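Uncharacterized protein (Acinetobacter baumannii, PDB 4PAR) is a restriction endonuclease specific for 5-hydroxymethylcytosine in DNA, joining a Vsr-like nuclease domain to an SRA-like domain that probably recognises the modified base. Local coordinates at residues F[182-186]-F[286-290]; F[214-218]-F[314-318]. The protein carries 3 engineered substitutions. All coordinates share one frame; numbering follows the deposited sequence.

From the N terminus, the chain first passes through its nuclease part and the long helix 136-159, then enters the SRA-like part. Residues 182-186 come first and wait for 286-290, so that contact 1 closes a loop of about a hundred residues. Within that loop the chain passes 214-218, whose partner 314-318 arrives only at the C-terminal end, in the tail that follows strand 302-312. The segments therefore alternate, and the two closures cross instead of nesting. Contact 1 joins the short strand 182-184 to the long strand 283-295 in the interior; contact 2 ties the loop after strand 212-214 to the C-terminal tail. Their centres lie about 18 Å apart.

Contact 1. Residues F[182-186]-F[286-290]; sequences RISLA and RFMGL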
ATOM      1  N   ARG F 182      10.592  38.685   5.685  1.00112.07           N
ATOM      2  CA  ARG F 182       9.368  38.493   4.917  1.00102.77           C
ATOM      3  C   ARG F 182       9.214  37.101   4.314  1.00110.06           C
ATOM      4  O   ARG F 182      10.174  36.341   4.191  1.00111.65           O
ATOM      5  CB  ARG F 182       9.281  39.531   3.797  1.00 94.58           C
ATOM      6  CG  ARG F 182      10.455  39.522   2.834  1.00 96.36           C
ATOM      7  CD  ARG F 182      10.191  40.467   1.674  1.00117.25           C
ATOM      8  NE  ARG F 182      11.420  40.984   1.079  1.00138.19           N
ATOM      9  CZ  ARG F 182      11.459  41.984   0.205  1.00144.23           C
ATOM     10  NH1 ARG F 182      10.335  42.578  -0.176  1.00135.13           N
ATOM     11  NH2 ARG F 182      12.620  42.395  -0.287  1.00147.85           N
ATOM     12  N   ILE F 183       7.977  36.791   3.944  1.00108.69           N
ATOM     13  CA  ILE F 183       7.637  35.560   3.252  1.00 94.43           C
ATOM     14  C   ILE F 183       6.894  35.914   1.973  1.00 89.44           C
ATOM     15  O   ILE F 183       5.825  36.538   2.011  1.00 88.76           O
ATOM     16  CB  ILE F 183       6.778  34.634   4.125  1.00 89.93           C
ATOM     17  CG1 ILE F 183       7.596  34.130   5.316  1.00 89.34           C
ATOM     18  CG2 ILE F 183       6.244  33.472   3.303  1.00 85.06           C
ATOM     19  CD1 ILE F 183       6.837  33.196   6.226  1.00 90.20           C
ATOM     20  N   SER F 184       7.472  35.512   0.846  1.00 94.99           N
ATOM     21  CA  SER F 184       6.982  35.909  -0.468  1.00 98.55           C
ATOM     22  C   SER F 184       6.626  34.714  -1.346  1.00 94.24           C
ATOM     23  O   SER F 184       7.050  33.588  -1.091  1.00105.33           O
ATOM     24  CB  SER F 184       8.029  36.774  -1.174  1.00114.48           C
ATOM     25  OG  SER F 184       7.671  37.014  -2.524  1.00133.34           O
ATOM     26  N   LEU F 185       5.840  34.970  -2.384  1.00 92.80           N
ATOM     27  CA  LEU F 185       5.476  33.939  -3.343  1.00 79.50           C
ATOM     28  C   LEU F 185       6.633  33.667  -4.289  1.00 86.68           C
ATOM     29  O   LEU F 185       6.793  32.554  -4.791  1.00 95.95           O
ATOM     30  CB  LEU F 185       4.234  34.352  -4.129  1.00 85.61           C
ATOM     31  CG  LEU F 185       2.953  34.439  -3.302  1.00 87.56           C
ATOM     32  CD1 LEU F 185       1.778  34.837  -4.173  1.00102.05           C
ATOM     33  CD2 LEU F 185       2.686  33.112  -2.622  1.00 81.77           C
ATOM     34  N   ALA F 186       7.439  34.695  -4.531  1.00 76.48           N
ATOM     35  CA  ALA F 186       8.614  34.551  -5.374  1.00 85.67           C
ATOM     36  C   ALA F 186       9.633  33.627  -4.709  1.00 99.76           C
ATOM     37  O   ALA F 186      10.366  32.904  -5.383  1.00109.19           O
ATOM     38  CB  ALA F 186       9.228  35.909  -5.661  1.00 80.60           C
ATOM     39  N   ARG F 286       2.133  25.490   2.273  1.00 82.99           N
ATOM     40  CA  ARG F 286       2.643  26.426   1.274  1.00 76.56           C
ATOM     41  C   ARG F 286       1.967  27.785   1.368  1.00 80.64           C
ATOM     42  O   ARG F 286       0.742  27.883   1.390  1.00 83.39           O
ATOM     43  CB  ARG F 286       2.453  25.859  -0.137  1.00 73.64           C
ATOM     44  CG  ARG F 286       2.542  26.908  -1.238  1.00 71.53           C
ATOM     45  CD  ARG F 286       2.364  26.300  -2.626  1.00 71.74           C
ATOM     46  NE  ARG F 286       3.531  25.523  -3.028  1.00 72.88           N
ATOM     47  CZ  ARG F 286       4.639  26.055  -3.528  1.00 75.32           C
ATOM     48  NH1 ARG F 286       4.733  27.367  -3.692  1.00 88.74           N
ATOM     49  NH2 ARG F 286       5.655  25.278  -3.861  1.00 67.28           N
ATOM     50  N   PHE F 287       2.775  28.835   1.398  1.00 78.42           N
ATOM     51  CA  PHE F 287       2.241  30.179   1.507  1.00 82.22           C
ATOM     52  C   PHE F 287       1.537  30.550   0.211  1.00 80.96           C
ATOM     53  O   PHE F 287       2.161  30.567  -0.846  1.00 77.26           O
ATOM     54  CB  PHE F 287       3.380  31.153   1.815  1.00 81.36           C
ATOM     55  CG  PHE F 287       2.981  32.592   1.790  1.00 80.07           C
ATOM     56  CD1 PHE F 287       2.094  33.098   2.721  1.00 82.49           C
ATOM     57  CD2 PHE F 287       3.521  33.449   0.848  1.00 83.60           C
ATOM     58  CE1 PHE F 287       1.739  34.429   2.701  1.00 88.55           C
ATOM     59  CE2 PHE F 287       3.173  34.781   0.823  1.00 89.21           C
ATOM     60  CZ  PHE F 287       2.285  35.274   1.754  1.00 88.39           C
ATOM     61  N   MET F 288       0.235  30.818   0.288  1.00 83.42           N
ATOM     62  CA  MET F 288      -0.509  31.257  -0.887  1.00 78.17           C
ATOM     63  C   MET F 288      -0.618  32.771  -1.036  1.00 85.35           C
ATOM     64  O   MET F 288      -0.882  33.271  -2.129  1.00104.52           O
ATOM     65  CB  MET F 288      -1.915  30.651  -0.867  1.00 77.94           C
ATOM     66  CG  MET F 288      -1.941  29.156  -1.126  1.00 82.81           C
ATOM     67  SD  MET F 288      -0.986  28.715  -2.592  1.00102.61           S
ATOM     68  CE  MET F 288      -1.246  26.942  -2.657  1.00106.51           C
ATOM     69  N   GLY F 289      -0.424  33.503   0.055  1.00 85.10           N
ATOM     70  CA  GLY F 289      -0.522  34.951  -0.004  1.00 80.88           C
ATOM     71  C   GLY F 289      -1.161  35.573   1.229  1.00 87.90           C
ATOM     72  O   GLY F 289      -1.445  34.888   2.218  1.00 91.30           O
ATOM     73  N   LEU F 290      -1.410  36.876   1.147  1.00 98.11           N
ATOM     74  CA  LEU F 290      -2.234  37.588   2.121  1.00100.77           C
ATOM     75  C   LEU F 290      -3.547  37.998   1.464  1.00 99.22           C
ATOM     76  O   LEU F 290      -3.566  38.830   0.539  1.00102.76           O
ATOM     77  CB  LEU F 290      -1.510  38.813   2.678  1.00 99.03           C
ATOM     78  CG  LEU F 290      -2.313  39.639   3.687  1.00 94.32           C
ATOM     79  CD1 LEU F 290      -2.830  38.759   4.811  1.00 95.82           C
ATOM     80  CD2 LEU F 290      -1.473  40.774   4.242  1.00 96.46           C
TER
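Ile183 and Phe287 form the buried side of a contact in which side chains meet between two strands of one mixed sheet that do not pair with each other. No hydrogen bond crosses between 182-186 and 286-290; strands 182-184 and 283-295 both pair with strand 302-312. Ile183 lays its CG2 methyl over one face of the Phe287 ring in a CH-pi contact, 4.0 Å from that atom to the ring centroid and 25° off the normal, displaced toward the rim. Ile183 O stands on the same side of the ring, out beyond the rim, 3.4 Å from Phe287 CE2. The opposite face is covered by the ring's own strand: Gly289 N sits above the ring centre. With CG anti to the backbone N (chi1 173°), Phe287 reaches across toward Ile183, and Phe272 of strand 268-276 meets the ring as well.

Leu185, partly exposed, makes the side nearer solvent, where the strand has given way to loop. Leu185 CD2 approaches the ring obliquely, 3.6 Å from Phe287 CD2, while Leu185 CD1 lies 3.7 Å from Met288 O. One residue earlier, Ser184, whose CB points away from 286-290, accepts from Ala186 N at OG (3.1 Å), an ST turn. Gly289 follows Met288 with a positive phi of 142°. The chemistry is thus that of a hydrophobic core: the direct contact is apolar and CH-pi, while the backbones bond to other partners, Ile183 to Val311 and Phe287 to Val189.

Contact 2. Residues F[214-218]-F[314-318]; sequences LHPYK and YSPKE
Neither 214-218 nor 314-318 runs as regular helix or strand where they meet; the loop and the C-terminal tail keep their backbones well apart, with the CA atoms of Tyr217 and Tyr314 7.9 Å from each other. Side chains bridge the gap as an aromatic cluster of His215, Tyr217 and Tyr314, extended by a cation-pi contact, at the surface where the tail that follows strand 302-312 meets the SRA-like part. The two tyrosine rings are nearly parallel, at 9°, but slid so far apart that they barely overlap. Tyr217 CB instead stands over the centre of the Tyr314 ring, 4.2 Å from its centroid. His215 brings NE2 to 3.7 Å from Tyr314 CE2, its ring oblique to that of Tyr314, while His215 ND1 is hydrogen-bonded to Thr221.

Tyr314 CB and the rim of the Tyr314 ring lie over one face of Tyr217, the Lys317 chain over the opposite one. Lys317, its CG anti to the backbone N (chi1 -166°) and its chain extended, runs back along the phenol from the hydroxyl to the middle of the ring, Lys317 CD lying 3.6 Å from Tyr217 CZ. The ammonium ends almost squarely above that ring: Lys317 NZ is 4.2 Å from the Tyr217 centroid, 8° off the normal, and 3.5 Å from Pro216 O.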
ATOM      1  N   LEU F 214      -4.677  32.547  15.693  1.00128.09           N
ATOM      2  CA  LEU F 214      -4.743  33.992  15.884  1.00124.42           C
ATOM      3  C   LEU F 214      -3.368  34.642  15.732  1.00130.39           C
ATOM      4  O   LEU F 214      -2.410  34.232  16.386  1.00145.29           O
ATOM      5  CB  LEU F 214      -5.321  34.311  17.266  1.00125.58           C
ATOM      6  CG  LEU F 214      -6.657  33.659  17.632  1.00128.36           C
ATOM      7  CD1 LEU F 214      -6.851  33.637  19.138  1.00131.93           C
ATOM      8  CD2 LEU F 214      -7.814  34.379  16.959  1.00131.41           C
ATOM      9  N   HIS F 215      -3.276  35.654  14.873  1.00117.43           N
ATOM     10  CA  HIS F 215      -2.028  36.390  14.679  1.00116.75           C
ATOM     11  C   HIS F 215      -1.669  37.178  15.935  1.00135.12           C
ATOM     12  O   HIS F 215      -2.451  38.015  16.388  1.00167.48           O
ATOM     13  CB  HIS F 215      -2.143  37.333  13.478  1.00117.18           C
ATOM     14  CG  HIS F 215      -0.864  38.022  13.117  1.00135.69           C
ATOM     15  ND1 HIS F 215      -0.752  38.856  12.024  1.00149.31           N
ATOM     16  CD2 HIS F 215       0.362  38.004  13.695  1.00142.27           C
ATOM     17  CE1 HIS F 215       0.480  39.320  11.947  1.00150.05           C
ATOM     18  NE2 HIS F 215       1.178  38.818  12.951  1.00150.20           N
ATOM     19  N   PRO F 216      -0.486  36.906  16.506  1.00124.69           N
ATOM     20  CA  PRO F 216      -0.050  37.590  17.727  1.00137.53           C
ATOM     21  C   PRO F 216       0.064  39.115  17.605  1.00146.56           C
ATOM     22  O   PRO F 216      -0.425  39.835  18.482  1.00143.41           O
ATOM     23  CB  PRO F 216       1.328  36.975  17.988  1.00128.93           C
ATOM     24  CG  PRO F 216       1.256  35.629  17.376  1.00122.56           C
ATOM     25  CD  PRO F 216       0.419  35.802  16.145  1.00119.26           C
ATOM     26  N   TYR F 217       0.698  39.598  16.541  1.00139.45           N
ATOM     27  CA  TYR F 217       1.037  41.017  16.452  1.00146.08           C
ATOM     28  C   TYR F 217       0.050  41.862  15.652  1.00148.91           C
ATOM     29  O   TYR F 217       0.195  43.081  15.579  1.00148.41           O
ATOM     30  CB  TYR F 217       2.442  41.171  15.866  1.00153.50           C
ATOM     31  CG  TYR F 217       3.529  40.780  16.840  1.00161.83           C
ATOM     32  CD1 TYR F 217       4.227  41.746  17.557  1.00163.09           C
ATOM     33  CD2 TYR F 217       3.847  39.445  17.058  1.00154.66           C
ATOM     34  CE1 TYR F 217       5.216  41.394  18.456  1.00162.53           C
ATOM     35  CE2 TYR F 217       4.836  39.084  17.955  1.00161.61           C
ATOM     36  CZ  TYR F 217       5.517  40.063  18.651  1.00168.03           C
ATOM     37  OH  TYR F 217       6.501  39.707  19.544  1.00174.48           O
ATOM     38  N   LYS F 218      -0.952  41.221  15.060  1.00156.11           N
ATOM     39  CA  LYS F 218      -2.003  41.938  14.338  1.00158.53           C
ATOM     40  C   LYS F 218      -3.366  41.304  14.616  1.00152.68           C
ATOM     41  O   LYS F 218      -3.542  40.100  14.425  1.00145.72           O
ATOM     42  CB  LYS F 218      -1.712  41.954  12.831  1.00148.14           C
ATOM     43  CG  LYS F 218      -0.494  42.781  12.424  1.00139.84           C
ATOM     44  CD  LYS F 218      -0.698  44.257  12.741  1.00150.67           C
ATOM     45  CE  LYS F 218       0.552  45.075  12.454  1.00140.72           C
ATOM     46  NZ  LYS F 218       0.343  46.518  12.760  1.00135.27           N
ATOM     47  N   TYR F 314       7.806  37.951  12.343  1.00110.67           N
ATOM     48  CA  TYR F 314       8.013  38.491  13.686  1.00125.02           C
ATOM     49  C   TYR F 314       8.687  37.488  14.626  1.00123.06           C
ATOM     50  O   TYR F 314       8.412  36.292  14.573  1.00115.09           O
ATOM     51  CB  TYR F 314       6.677  38.941  14.290  1.00142.70           C
ATOM     52  CG  TYR F 314       5.945  40.001  13.489  1.00148.50           C
ATOM     53  CD1 TYR F 314       6.285  41.344  13.602  1.00151.42           C
ATOM     54  CD2 TYR F 314       4.910  39.658  12.626  1.00139.94           C
ATOM     55  CE1 TYR F 314       5.618  42.315  12.871  1.00147.83           C
ATOM     56  CE2 TYR F 314       4.238  40.621  11.893  1.00136.69           C
ATOM     57  CZ  TYR F 314       4.595  41.947  12.020  1.00145.21           C
ATOM     58  OH  TYR F 314       3.927  42.907  11.293  1.00150.08           O
ATOM     59  N   SER F 315       9.559  37.990  15.495  1.00138.32           N
ATOM     60  CA  SER F 315      10.245  37.157  16.481  1.00145.46           C
ATOM     61  C   SER F 315       9.262  36.606  17.516  1.00150.85           C
ATOM     62  O   SER F 315       8.200  37.194  17.727  1.00151.12           O
ATOM     63  CB  SER F 315      11.352  37.960  17.172  1.00151.23           C
ATOM     64  OG  SER F 315      12.311  38.420  16.236  1.00148.76           O
ATOM     65  N   PRO F 316       9.608  35.471  18.158  1.00146.55           N
ATOM     66  CA  PRO F 316       8.786  34.876  19.222  1.00143.69           C
ATOM     67  C   PRO F 316       8.389  35.873  20.311  1.00156.34           C
ATOM     68  O   PRO F 316       9.172  36.759  20.654  1.00164.78           O
ATOM     69  CB  PRO F 316       9.695  33.786  19.788  1.00137.18           C
ATOM     70  CG  PRO F 316      10.504  33.357  18.616  1.00131.98           C
ATOM     71  CD  PRO F 316      10.753  34.609  17.812  1.00134.81           C
ATOM     72  N   LYS F 317       7.179  35.722  20.843  1.00154.78           N
ATOM     73  CA  LYS F 317       6.616  36.694  21.777  1.00155.62           C
ATOM     74  C   LYS F 317       6.541  36.149  23.202  1.00157.59           C
ATOM     75  O   LYS F 317       5.934  35.107  23.447  1.00166.88           O
ATOM     76  CB  LYS F 317       5.223  37.123  21.303  1.00149.71           C
ATOM     77  CG  LYS F 317       4.667  38.365  21.983  1.00153.58           C
ATOM     78  CD  LYS F 317       3.408  38.849  21.274  1.00142.67           C
ATOM     79  CE  LYS F 317       2.965  40.210  21.790  1.00160.63           C
ATOM     80  NZ  LYS F 317       1.856  40.780  20.972  1.00158.50           N
ATOM     81  N   GLU F 318       7.161  36.860  24.139  1.00153.29           N
ATOM     82  CA  GLU F 318       7.120  36.469  25.544  1.00163.79           C
ATOM     83  C   GLU F 318       6.926  37.684  26.445  1.00164.09           C
ATOM     84  O   GLU F 318       5.835  37.911  26.968  1.00165.00           O
ATOM     85  CB  GLU F 318       8.397  35.723  25.936  1.00167.72           C
ATOM     86  CG  GLU F 318       8.404  35.218  27.373  1.00168.25           C
ATOM     87  CD  GLU F 318       7.320  34.189  27.633  1.00166.58           C
ATOM     88  OE1 GLU F 318       7.070  33.346  26.746  1.00160.04           O
ATOM     89  OE2 GLU F 318       6.713  34.226  28.725  1.00175.56           O
TER